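Local coordinates for protein bifunctional pinoresinol-lariciresinol reductase 1 (Thuja plicata, PDB 1QYD) that reduces pinoresinol to lariciresinol and (-)-lariciresinol onward to (+)-secoisolariciresinol with NADPH, as a dimeric enzyme of plant lignan biosynthesis, at residues 107-112 / 149-154; 179-184 / 245-250; 223-228 / 302-307. All blocks are in the same frame, centred on the assembly; numbering follows the deposited sequence.

Contact 1 belongs to the Rossmann-type sheet of the chain, and contacts 2 and 3 to the region of short strands and helices beyond it. Contact 1 comes first along the chain and lies at strand 111-113, at the border of the five-stranded parallel sheet. Contacts 2 and 3 follow, and their segments alternate: 179-184, 223-228, 245-250, then 302-307. Centre to centre, about 21 Å separates contacts 2 and 3, about 45 Å contacts 1 and 2, which lie on opposite sides of the chain's centre, and about 31 Å contacts 1 and 3. Side chains of contacts 2 and 3 both pack against helix 229-241, consistent with a compact unit built about that helix.

Contact 1 of 3, residues 107-112 / 149-154; sequences GNIKRF and SIPYTY
Beside strand 111-113 of the Rossmann-type parallel sheet, Phe112 and Tyr152 form a single backbone bridge where the chain returns from helix 133-147. Its main bond runs from Phe112 N to Pro151 O, 2.7 Å long and nearly straight at 165°. The return bond, Thr153 N to Phe112 O, is weak at 3.4 Å, and Tyr152 CA adds a CA-H...O contact to the same oxygen.

Arg111 shows how a side chain that starts away from its neighbour can still reach it. Bends at chi2 (70°) and chi3 (57°) fold the chain back, laying CD 3.1 Å from Pro151 O and bringing NH1 within 2.7 Å of Thr153 OG1. That hydroxyl sits at the edge of the guanidinium, in its plane. Thr213 extends the network, its OG1 bonding Arg111 NH1 and its O bonding Thr153 OG1, while Asp210 O takes Arg111 NH2; the buried charge is therefore gripped by several oxygens, which should hold its plane fixed.

Pro151 CB lies 3.1 Å from Lys110 O. Phe112 CB meets Ile150 CG2 at 3.6 Å, the two side chains passing at a slant. Helix 96-105 packs on both through Ile103, and Ile145 of helix 133-147 also touches Phe112.

Both segments run in the same direction, and a helix lies between strand 111-113 and strand 154-156, a path consistent with the beta-alpha-beta crossover of Rossmann-type NADP-binding domains.

Contact 2 of 3, residues 179-184 / 245-250; sequences RDKVLI and DKIYIS
Ile184 and Tyr248 lie alongside each other and point the same way, the aliphatic chain running over one face of the phenol ring. Ile184 CB stands 4.2 Å from the centroid of the Tyr248 ring, 21° off its normal and displaced toward the rim, a CH-pi contact. Farther along, Ile184 CD1 reaches Tyr248 CZ at 3.9 Å, so the overlap continues from the root of the isoleucine to its end. Ile184 CG1 and Tyr248 CG are each set beside their own backbone N (chi1 -62° and -58°).

Val182 and Lys246 are likewise side by side and codirectional, Val182 CG2 resting 4.0 Å from Lys246 CG. Only the aliphatic part of the lysine is used here; its NZ goes on to a salt bridge with Glu237 and a hydrogen bond to Leu244 O. Ile233 of helix 229-241 packs against both Val182 and Ile184, placing this pair of segments beside that helix.

The backbones form a short, loosely bonded parallel strand pair, 181-182 with 245-246. Its firm bond is at the start, Asp245 N to Asp180 O, 2.8 Å and almost straight. Farther on, past the short strand pair on the 245-250 side, Ile247 N to Val182 O and Ile249 N to Ile184 O are both weak.

Other side chains meet at a slant instead of lying alongside. Leu183 CD2 touches Ile249 CG2 at 3.7 Å, and Lys181 CG lies 4.0 Å from Ile247 CD1. Near the exposed beginning of the pair, the carboxylates of Asp180 and Asp245 come no nearer than 6.3 Å between their OD1 atoms, where like charges would probably repel mildly.

Contact 3 of 3, residues 223-228 / 302-307; sequences PMNILS and YVTMDS
The phenol ring of Tyr302 receives Met224 at its edge: Met224 CB lies near the ring plane, 3.6 Å from Tyr302 CE2. Pro223 comes in obliquely instead, its CD 3.8 Å from Tyr302 CZ. The methionine runs roughly perpendicular to the tyrosine, and its SD stands 5.4 Å from the Tyr302 centroid, 68° off the normal, an oblique Met-aromatic contact.

The second flat group is the Asn225 amide. Its ND2 donates to Val303 O at 2.9 Å with an angle of 169°, and donor and acceptor share their planes closely: the oxygen lies almost in the amide plane, and ND2 in the carbonyl plane of Val303. Trp194 O accepts a further bond from the same ND2, so ND2 serves two carbonyl oxygens, which should fix the rotation of the buried amide, and Asn225 OD1 faces Thr304 CA at 3.4 Å. Met305 SD lies beside ND2, its side chain set crosswise to that of the asparagine. Without the amide, as with an alanine at this place, the carbonyls of Val303 and Trp194 would probably lose their common donor, and a gap is likely to open beside Met305.

The join links the turn leading into strand 226-228, an outer strand of a three-stranded mixed sheet, to the start of helix 305-309. Thr304 is the N-cap of that helix: its OG1, set between its own backbone N and carbonyl carbon (chi1 68°), accepts from Ser307 N at 3.3 Å. Its CG2 meanwhile touches Met224 SD at 3.9 Å. Leu227 CD1 meets Met305 CG as the two side chains run antiparallel alongside each other, with Ile235 of helix 229-241 against both.

Contact 1 of 3, residues 107-112 / 149-154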
# COMPACT_ATOMS: atom_id res chain seq x y z
N GLY A 107 -27.83 11.58 1.04
CA GLY A 107 -27.86 12.44 2.22
C GLY A 107 -28.55 11.78 3.37
O GLY A 107 -28.44 12.23 4.51
N ASN A 108 -29.24 10.68 3.10
CA ASN A 108 -30.04 10.04 4.12
C ASN A 108 -29.34 9.17 5.17
O ASN A 108 -30.05 8.62 6.02
CB ASN A 108 -31.11 9.25 3.39
CG ASN A 108 -30.59 7.97 2.76
OD1 ASN A 108 -31.08 6.88 3.11
ND2 ASN A 108 -29.61 8.08 1.86
N ILE A 109 -28.00 9.01 5.16
CA ILE A 109 -27.30 8.23 6.20
C ILE A 109 -27.18 9.06 7.49
O ILE A 109 -26.70 10.20 7.51
CB ILE A 109 -25.89 7.79 5.65
CG1 ILE A 109 -25.94 6.29 5.42
CG2 ILE A 109 -24.74 7.97 6.63
CD1 ILE A 109 -26.63 5.72 4.19
N LYS A 110 -27.74 8.45 8.55
CA LYS A 110 -27.74 9.00 9.90
C LYS A 110 -26.50 8.62 10.70
O LYS A 110 -26.20 9.25 11.72
CB LYS A 110 -28.99 8.51 10.65
CG LYS A 110 -30.31 9.16 10.26
CD LYS A 110 -30.21 10.63 10.67
CE LYS A 110 -31.43 11.44 10.25
NZ LYS A 110 -31.27 12.80 10.72
N ARG A 111 -25.76 7.58 10.27
CA ARG A 111 -24.53 7.10 10.89
C ARG A 111 -23.73 6.16 10.04
O ARG A 111 -24.22 5.18 9.48
CB ARG A 111 -24.76 6.33 12.18
CG ARG A 111 -23.55 6.33 13.11
CD ARG A 111 -23.34 7.72 13.70
NE ARG A 111 -24.50 8.21 14.42
CZ ARG A 111 -24.68 7.97 15.71
NH1 ARG A 111 -23.80 7.25 16.42
NH2 ARG A 111 -25.74 8.51 16.28
N PHE A 112 -22.46 6.49 10.06
CA PHE A 112 -21.41 5.71 9.43
C PHE A 112 -20.33 5.37 10.46
O PHE A 112 -19.79 6.25 11.14
CB PHE A 112 -20.81 6.52 8.33
CG PHE A 112 -19.74 5.78 7.56
CD1 PHE A 112 -19.88 4.43 7.26
CD2 PHE A 112 -18.63 6.49 7.10
CE1 PHE A 112 -18.90 3.80 6.49
CE2 PHE A 112 -17.66 5.86 6.33
CZ PHE A 112 -17.80 4.50 6.03
N SER A 149 -18.62 16.02 6.48
CA SER A 149 -19.53 16.03 7.64
C SER A 149 -20.66 14.98 7.69
O SER A 149 -21.87 15.22 7.72
CB SER A 149 -20.09 17.48 7.79
OG SER A 149 -19.00 18.37 8.02
N ILE A 150 -20.13 13.75 7.67
CA ILE A 150 -20.89 12.52 7.81
C ILE A 150 -21.13 12.35 9.31
O ILE A 150 -20.36 12.90 10.10
CB ILE A 150 -20.02 11.39 7.15
CG1 ILE A 150 -20.00 11.63 5.64
CG2 ILE A 150 -20.55 9.99 7.46
CD1 ILE A 150 -19.21 10.64 4.76
N PRO A 151 -22.19 11.68 9.77
CA PRO A 151 -22.38 11.32 11.17
C PRO A 151 -21.64 10.05 11.56
O PRO A 151 -22.06 8.97 11.16
CB PRO A 151 -23.86 11.18 11.31
CG PRO A 151 -24.40 11.84 10.07
CD PRO A 151 -23.40 11.44 9.03
N TYR A 152 -20.56 10.15 12.34
CA TYR A 152 -19.70 9.02 12.74
C TYR A 152 -19.63 8.54 14.19
O TYR A 152 -20.02 9.19 15.17
CB TYR A 152 -18.22 9.26 12.32
CG TYR A 152 -17.66 10.66 12.59
CD1 TYR A 152 -18.01 11.68 11.70
CD2 TYR A 152 -16.83 10.95 13.67
CE1 TYR A 152 -17.54 12.98 11.89
CE2 TYR A 152 -16.35 12.26 13.87
CZ TYR A 152 -16.71 13.28 12.97
OH TYR A 152 -16.29 14.60 13.12
N THR A 153 -19.17 7.30 14.31
CA THR A 153 -18.89 6.70 15.61
C THR A 153 -17.70 5.86 15.26
O THR A 153 -17.78 5.05 14.34
CB THR A 153 -19.97 5.78 16.10
OG1 THR A 153 -21.19 6.50 16.09
CG2 THR A 153 -19.65 5.29 17.50
N TYR A 154 -16.57 6.12 15.92
CA TYR A 154 -15.39 5.30 15.67
C TYR A 154 -15.30 4.26 16.77
O TYR A 154 -15.10 4.56 17.94
CB TYR A 154 -14.15 6.18 15.64
CG TYR A 154 -14.19 7.21 14.54
CD1 TYR A 154 -13.82 8.52 14.82
CD2 TYR A 154 -14.57 6.87 13.24
CE1 TYR A 154 -13.82 9.48 13.81
CE2 TYR A 154 -14.57 7.83 12.23
CZ TYR A 154 -14.18 9.14 12.52
OH TYR A 154 -14.12 10.07 11.51

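Contact 2 of 3, residues 179-184 / 245-250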
# COMPACT_ATOMS: atom_id res chain seq x y z
N ARG A 179 1.23 -25.21 25.58
CA ARG A 179 1.82 -25.92 26.70
C ARG A 179 3.35 -25.69 26.71
O ARG A 179 3.98 -25.39 25.67
CB ARG A 179 1.51 -27.42 26.58
CG ARG A 179 1.87 -28.17 27.88
CD ARG A 179 1.42 -29.62 27.94
NE ARG A 179 -0.02 -29.73 28.13
CZ ARG A 179 -0.73 -30.70 27.54
NH1 ARG A 179 -0.14 -31.61 26.76
NH2 ARG A 179 -2.04 -30.76 27.74
N ASP A 180 3.90 -25.81 27.94
CA ASP A 180 5.30 -25.63 28.35
C ASP A 180 5.71 -24.16 28.42
O ASP A 180 5.77 -23.65 29.54
CB ASP A 180 6.34 -26.33 27.41
CG ASP A 180 6.37 -27.86 27.38
OD1 ASP A 180 7.44 -28.44 27.59
OD2 ASP A 180 5.33 -28.47 27.10
N LYS A 181 5.97 -23.43 27.32
CA LYS A 181 6.44 -22.04 27.33
C LYS A 181 5.39 -21.00 27.03
O LYS A 181 4.27 -21.30 26.60
CB LYS A 181 7.50 -21.77 26.31
CG LYS A 181 8.78 -22.56 26.36
CD LYS A 181 9.19 -22.77 24.91
CE LYS A 181 8.30 -23.83 24.25
NZ LYS A 181 8.74 -24.02 22.88
N VAL A 182 5.83 -19.76 27.26
CA VAL A 182 5.13 -18.54 26.89
C VAL A 182 6.19 -17.47 26.87
O VAL A 182 6.95 -17.32 27.83
CB VAL A 182 4.02 -18.03 27.88
CG1 VAL A 182 2.68 -18.64 27.50
CG2 VAL A 182 4.38 -18.36 29.32
N LEU A 183 6.27 -16.74 25.76
CA LEU A 183 7.18 -15.61 25.66
C LEU A 183 6.43 -14.40 26.24
O LEU A 183 5.25 -14.21 25.89
CB LEU A 183 7.53 -15.43 24.18
CG LEU A 183 8.85 -14.75 23.70
CD1 LEU A 183 9.58 -15.66 22.70
CD2 LEU A 183 8.57 -13.45 22.95
N ILE A 184 7.01 -13.66 27.21
CA ILE A 184 6.38 -12.45 27.75
C ILE A 184 7.16 -11.21 27.31
O ILE A 184 8.37 -11.19 27.10
CB ILE A 184 6.27 -12.46 29.32
CG1 ILE A 184 5.40 -13.60 29.82
CG2 ILE A 184 5.59 -11.18 29.79
CD1 ILE A 184 4.90 -13.46 31.28
N ASP A 245 6.33 -22.13 31.79
CA ASP A 245 7.71 -21.74 31.90
C ASP A 245 8.02 -20.56 30.99
O ASP A 245 8.29 -20.60 29.79
CB ASP A 245 8.57 -22.97 31.58
CG ASP A 245 8.49 -24.05 32.65
OD1 ASP A 245 7.53 -24.82 32.70
OD2 ASP A 245 9.42 -24.13 33.45
N LYS A 246 7.94 -19.49 31.77
CA LYS A 246 8.13 -18.11 31.39
C LYS A 246 9.53 -17.71 30.98
O LYS A 246 10.52 -18.16 31.57
CB LYS A 246 7.66 -17.27 32.57
CG LYS A 246 6.20 -17.60 32.83
CD LYS A 246 5.69 -16.79 33.98
CE LYS A 246 5.01 -17.73 34.96
NZ LYS A 246 4.00 -18.53 34.30
N ILE A 247 9.64 -16.82 29.98
CA ILE A 247 10.94 -16.46 29.41
C ILE A 247 11.26 -14.96 29.48
O ILE A 247 12.33 -14.59 29.99
CB ILE A 247 11.00 -16.95 27.93
CG1 ILE A 247 10.25 -18.26 27.64
CG2 ILE A 247 12.48 -17.17 27.63
CD1 ILE A 247 10.82 -19.60 28.15
N TYR A 248 10.31 -14.09 29.04
CA TYR A 248 10.36 -12.62 28.99
C TYR A 248 11.35 -12.05 27.97
O TYR A 248 12.44 -12.59 27.76
CB TYR A 248 10.70 -12.00 30.37
CG TYR A 248 9.75 -12.35 31.53
CD1 TYR A 248 9.78 -13.64 32.05
CD2 TYR A 248 8.84 -11.44 32.07
CE1 TYR A 248 8.92 -14.04 33.08
CE2 TYR A 248 7.97 -11.82 33.12
CZ TYR A 248 8.02 -13.13 33.61
OH TYR A 248 7.20 -13.59 34.62
N ILE A 249 10.99 -10.96 27.27
CA ILE A 249 11.80 -10.36 26.21
C ILE A 249 11.70 -8.84 26.19
O ILE A 249 10.74 -8.33 26.75
CB ILE A 249 11.34 -11.03 24.90
CG1 ILE A 249 12.49 -10.95 23.95
CG2 ILE A 249 10.09 -10.39 24.32
CD1 ILE A 249 12.35 -11.85 22.71
N SER A 250 12.58 -8.04 25.56
CA SER A 250 12.58 -6.57 25.68
C SER A 250 12.65 -5.73 24.40
O SER A 250 12.66 -6.29 23.31
CB SER A 250 13.75 -6.19 26.59
OG SER A 250 14.98 -6.72 26.09

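Contact 3 of 3, residues 223-228 / 302-307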
# COMPACT_ATOMS: atom_id res chain seq x y z
N PRO A 223 -14.41 -3.25 32.21
CA PRO A 223 -13.61 -3.06 33.42
C PRO A 223 -12.75 -4.29 33.79
O PRO A 223 -11.52 -4.22 33.89
CB PRO A 223 -14.66 -2.69 34.44
CG PRO A 223 -15.80 -2.08 33.64
CD PRO A 223 -15.84 -2.96 32.43
N MET A 224 -13.45 -5.43 33.84
CA MET A 224 -12.88 -6.73 34.19
C MET A 224 -11.76 -7.26 33.30
O MET A 224 -10.86 -7.99 33.77
CB MET A 224 -13.98 -7.79 34.24
CG MET A 224 -14.82 -7.65 35.50
SD MET A 224 -15.92 -9.05 35.87
CE MET A 224 -14.72 -10.20 36.48
N ASN A 225 -11.82 -6.89 32.02
CA ASN A 225 -10.85 -7.33 31.06
C ASN A 225 -9.79 -6.29 30.82
O ASN A 225 -9.23 -6.29 29.72
CB ASN A 225 -11.51 -7.68 29.75
CG ASN A 225 -12.66 -8.67 29.84
OD1 ASN A 225 -13.20 -8.97 30.91
ND2 ASN A 225 -13.05 -9.16 28.66
N ILE A 226 -9.46 -5.35 31.75
CA ILE A 226 -8.30 -4.48 31.52
C ILE A 226 -7.11 -5.17 32.22
O ILE A 226 -6.66 -4.89 33.35
CB ILE A 226 -8.49 -3.09 32.10
CG1 ILE A 226 -9.76 -2.42 31.57
CG2 ILE A 226 -7.23 -2.30 31.73
CD1 ILE A 226 -10.34 -1.28 32.43
N LEU A 227 -6.60 -6.13 31.44
CA LEU A 227 -5.61 -7.04 31.94
C LEU A 227 -4.30 -7.03 31.18
O LEU A 227 -4.21 -6.87 29.96
CB LEU A 227 -6.21 -8.41 31.92
CG LEU A 227 -7.52 -8.60 32.64
CD1 LEU A 227 -8.11 -9.93 32.29
CD2 LEU A 227 -7.28 -8.42 34.09
N SER A 228 -3.27 -7.22 32.00
CA SER A 228 -1.93 -7.32 31.50
C SER A 228 -1.73 -8.66 30.82
O SER A 228 -2.62 -9.51 30.86
CB SER A 228 -0.93 -7.13 32.67
OG SER A 228 -0.94 -8.04 33.77
N TYR A 302 -20.86 -8.62 29.08
CA TYR A 302 -19.54 -8.90 28.55
C TYR A 302 -18.91 -10.10 29.22
O TYR A 302 -19.04 -10.39 30.41
CB TYR A 302 -18.56 -7.70 28.68
CG TYR A 302 -18.20 -7.20 30.06
CD1 TYR A 302 -18.99 -6.22 30.64
CD2 TYR A 302 -17.11 -7.77 30.75
CE1 TYR A 302 -18.70 -5.79 31.94
CE2 TYR A 302 -16.83 -7.34 32.05
CZ TYR A 302 -17.63 -6.35 32.64
OH TYR A 302 -17.38 -5.93 33.94
N VAL A 303 -18.30 -10.82 28.29
CA VAL A 303 -17.53 -12.00 28.59
C VAL A 303 -16.14 -11.60 29.06
O VAL A 303 -15.45 -10.74 28.50
CB VAL A 303 -17.53 -12.84 27.31
CG1 VAL A 303 -16.48 -13.92 27.29
CG2 VAL A 303 -18.87 -13.53 27.26
N THR A 304 -15.81 -12.25 30.17
CA THR A 304 -14.53 -12.09 30.83
C THR A 304 -13.54 -13.08 30.20
O THR A 304 -13.96 -14.03 29.50
CB THR A 304 -14.74 -12.34 32.35
OG1 THR A 304 -15.07 -13.70 32.62
CG2 THR A 304 -15.89 -11.48 32.84
N MET A 305 -12.23 -12.87 30.37
CA MET A 305 -11.25 -13.79 29.79
C MET A 305 -11.16 -15.15 30.49
O MET A 305 -10.50 -16.08 30.06
CB MET A 305 -9.91 -13.09 29.79
CG MET A 305 -10.02 -11.77 29.10
SD MET A 305 -10.86 -12.05 27.53
CE MET A 305 -9.43 -12.69 26.74
N ASP A 306 -11.85 -15.28 31.61
CA ASP A 306 -12.03 -16.47 32.40
C ASP A 306 -13.08 -17.24 31.65
O ASP A 306 -12.85 -18.35 31.22
CB ASP A 306 -12.50 -16.06 33.80
CG ASP A 306 -11.45 -15.30 34.62
OD1 ASP A 306 -11.15 -14.13 34.32
OD2 ASP A 306 -10.91 -15.89 35.56
N SER A 307 -14.24 -16.65 31.41
CA SER A 307 -15.28 -17.33 30.67
C SER A 307 -14.97 -17.57 29.19
O SER A 307 -15.41 -18.58 28.62
CB SER A 307 -16.53 -16.51 30.91
OG SER A 307 -16.71 -16.41 32.32